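Local structure of PF04016 domain protein (Desulfitobacterium hafniense, 3L5O) at residues F182-C187 against P203-L208. The protein is of unknown function, but its enolase-like and Rossmann-like folds form a unique active site that may serve heavy-metal chelation. Numbering follows the deposited sequence.
Sequences FILPEC and PRLLEL
Leu184 reaches across to the helix of Leu205 and Leu208 and meets both residues with different parts of its side chain. Its CD1 methyl lies 3.7 Å from CD2 of Leu205, the two branched ends passing at a slant, while nearer the backbone its CB faces CB of Leu208 at 4.0 Å. With CG of Leu184 anti to the carbonyl carbon (chi1 -64°), the CD1 branch is directed towards Leu205. Pro185 lies beside Leu208, its ring carbon CG 4.0 Å from CD2 of that leucine. Its N has no hydrogen to give; its CA makes a CA-H...O contact with Leu208 O at 3.3 Å, with an angle of 130° at the hydrogen.

In the mostly parallel sheet region, consistent with a Rossmann-like fold, the chain passes from helix 180-183 through strand 189-193 and helices 195-199 and 202-208 to parallel strand 214-218, a beta-alpha-beta connection. Leucine suits the buried positions: Leu184 and Leu205 also rest on Val147 of strand 143-147, and Leu205 on Ile192. Proline suits the exposed border, its compact ring against Leu208, since Glu186 N and Cys187 N make the turn's bonds, to Ile183 O and Leu184 O. A salt bridge from Arg204 to Glu181 links the two helices.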
loop_
_atom_site.group_PDB
_atom_site.type_symbol
_atom_site.label_atom_id
_atom_site.label_comp_id
_atom_site.label_asym_id
_atom_site.label_seq_id
_atom_site.Cartn_x
_atom_site.Cartn_y
_atom_site.Cartn_z
ATOM N N PHE A 182 -19.317 -11.539 1.353
ATOM C CA PHE A 182 -20.585 -11.539 0.666
ATOM C C PHE A 182 -20.489 -10.776 -0.658
ATOM O O PHE A 182 -21.124 -11.133 -1.611
ATOM C CB PHE A 182 -21.683 -10.928 1.558
ATOM C CG PHE A 182 -21.973 -11.729 2.808
ATOM C CD1 PHE A 182 -21.136 -11.666 3.899
ATOM C CD2 PHE A 182 -23.060 -12.578 2.866
ATOM C CE1 PHE A 182 -21.396 -12.421 5.046
ATOM C CE2 PHE A 182 -23.327 -13.315 4.010
ATOM C CZ PHE A 182 -22.489 -13.226 5.100
ATOM N N ILE A 183 -19.675 -9.734 -0.719
ATOM C CA ILE A 183 -19.715 -8.800 -1.835
ATOM C C ILE A 183 -18.611 -9.034 -2.845
ATOM O O ILE A 183 -18.876 -8.983 -4.054
ATOM C CB ILE A 183 -19.603 -7.328 -1.335
ATOM C CG1 ILE A 183 -20.874 -6.945 -0.597
ATOM C CG2 ILE A 183 -19.364 -6.364 -2.515
ATOM C CD1 ILE A 183 -20.849 -5.586 -0.093
ATOM N N LEU A 184 -17.368 -9.226 -2.378
ATOM C CA LEU A 184 -16.243 -9.270 -3.304
ATOM C C LEU A 184 -16.304 -10.378 -4.354
ATOM O O LEU A 184 -15.814 -10.136 -5.453
ATOM C CB LEU A 184 -14.887 -9.291 -2.585
ATOM C CG LEU A 184 -14.585 -8.018 -1.757
ATOM C CD1 LEU A 184 -13.194 -8.080 -1.132
ATOM C CD2 LEU A 184 -14.738 -6.755 -2.578
ATOM N N PRO A 185 -16.780 -11.591 -4.027
ATOM C CA PRO A 185 -16.931 -12.642 -5.048
ATOM C C PRO A 185 -17.863 -12.305 -6.214
ATOM O O PRO A 185 -17.721 -12.924 -7.273
ATOM C CB PRO A 185 -17.409 -13.857 -4.234
ATOM C CG PRO A 185 -16.841 -13.624 -2.870
ATOM C CD PRO A 185 -17.083 -12.124 -2.684
ATOM N N GLU A 186 -18.759 -11.326 -6.044
ATOM C CA GLU A 186 -19.633 -10.850 -7.125
ATOM C C GLU A 186 -19.008 -9.744 -7.989
ATOM O O GLU A 186 -19.607 -9.334 -8.983
ATOM C CB GLU A 186 -20.944 -10.291 -6.555
ATOM C CG GLU A 186 -21.677 -11.183 -5.572
ATOM C CD GLU A 186 -21.678 -12.633 -6.009
ATOM O OE1 GLU A 186 -22.505 -13.019 -6.872
ATOM O OE2 GLU A 186 -20.820 -13.388 -5.502
ATOM N N CYS A 187 -17.834 -9.250 -7.614
ATOM C CA CYS A 187 -17.277 -8.042 -8.251
ATOM C C CYS A 187 -16.456 -8.333 -9.494
ATOM O O CYS A 187 -15.671 -9.273 -9.517
ATOM C CB CYS A 187 -16.457 -7.247 -7.252
ATOM S SG CYS A 187 -17.486 -6.488 -5.973
ATOM N N PRO A 203 -4.513 -11.326 2.135
ATOM C CA PRO A 203 -4.594 -12.652 1.494
ATOM C C PRO A 203 -6.046 -13.128 1.346
ATOM O O PRO A 203 -6.394 -13.616 0.276
ATOM C CB PRO A 203 -3.758 -13.541 2.405
ATOM C CG PRO A 203 -2.823 -12.585 3.147
ATOM C CD PRO A 203 -3.610 -11.321 3.321
ATOM N N ARG A 204 -6.904 -12.934 2.345
ATOM C CA ARG A 204 -8.283 -13.408 2.217
ATOM C C ARG A 204 -9.028 -12.566 1.171
ATOM O O ARG A 204 -9.771 -13.085 0.350
ATOM C CB ARG A 204 -9.022 -13.391 3.557
ATOM C CG ARG A 204 -10.485 -13.869 3.427
ATOM C CD ARG A 204 -10.587 -15.246 2.783
ATOM N NE ARG A 204 -11.968 -15.691 2.691
ATOM C CZ ARG A 204 -12.363 -16.799 2.054
ATOM N NH1 ARG A 204 -11.487 -17.561 1.441
ATOM N NH2 ARG A 204 -13.647 -17.105 2.000
ATOM N N LEU A 205 -8.783 -11.259 1.178
ATOM C CA LEU A 205 -9.392 -10.378 0.202
ATOM C C LEU A 205 -9.047 -10.783 -1.214
ATOM O O LEU A 205 -9.906 -10.763 -2.088
ATOM C CB LEU A 205 -8.962 -8.927 0.424
ATOM C CG LEU A 205 -9.478 -8.279 1.704
ATOM C CD1 LEU A 205 -8.925 -6.878 1.850
ATOM C CD2 LEU A 205 -11.004 -8.253 1.809
ATOM N N LEU A 206 -7.786 -11.111 -1.433
ATOM C CA LEU A 206 -7.339 -11.642 -2.733
ATOM C C LEU A 206 -8.062 -12.910 -3.151
ATOM O O LEU A 206 -8.446 -13.036 -4.315
ATOM C CB LEU A 206 -5.812 -11.847 -2.747
ATOM C CG LEU A 206 -4.994 -10.534 -2.643
ATOM C CD1 LEU A 206 -3.506 -10.808 -2.769
ATOM C CD2 LEU A 206 -5.456 -9.533 -3.689
ATOM N N GLU A 207 -8.244 -13.850 -2.230
ATOM C CA GLU A 207 -8.984 -15.085 -2.524
ATOM C C GLU A 207 -10.459 -14.807 -2.824
ATOM O O GLU A 207 -11.025 -15.370 -3.757
ATOM C CB GLU A 207 -8.838 -16.082 -1.374
ATOM C CG GLU A 207 -9.590 -17.397 -1.566
ATOM C CD GLU A 207 -8.922 -18.391 -2.530
ATOM O OE1 GLU A 207 -7.913 -18.038 -3.182
ATOM O OE2 GLU A 207 -9.417 -19.536 -2.627
ATOM N N LEU A 208 -11.084 -13.910 -2.069
ATOM C CA LEU A 208 -12.457 -13.548 -2.338
ATOM C C LEU A 208 -12.637 -12.903 -3.713
ATOM O O LEU A 208 -13.684 -13.056 -4.338
ATOM C CB LEU A 208 -12.959 -12.573 -1.260
ATOM C CG LEU A 208 -13.115 -13.196 0.110
ATOM C CD1 LEU A 208 -13.355 -12.116 1.141
ATOM C CD2 LEU A 208 -14.231 -14.186 0.065
#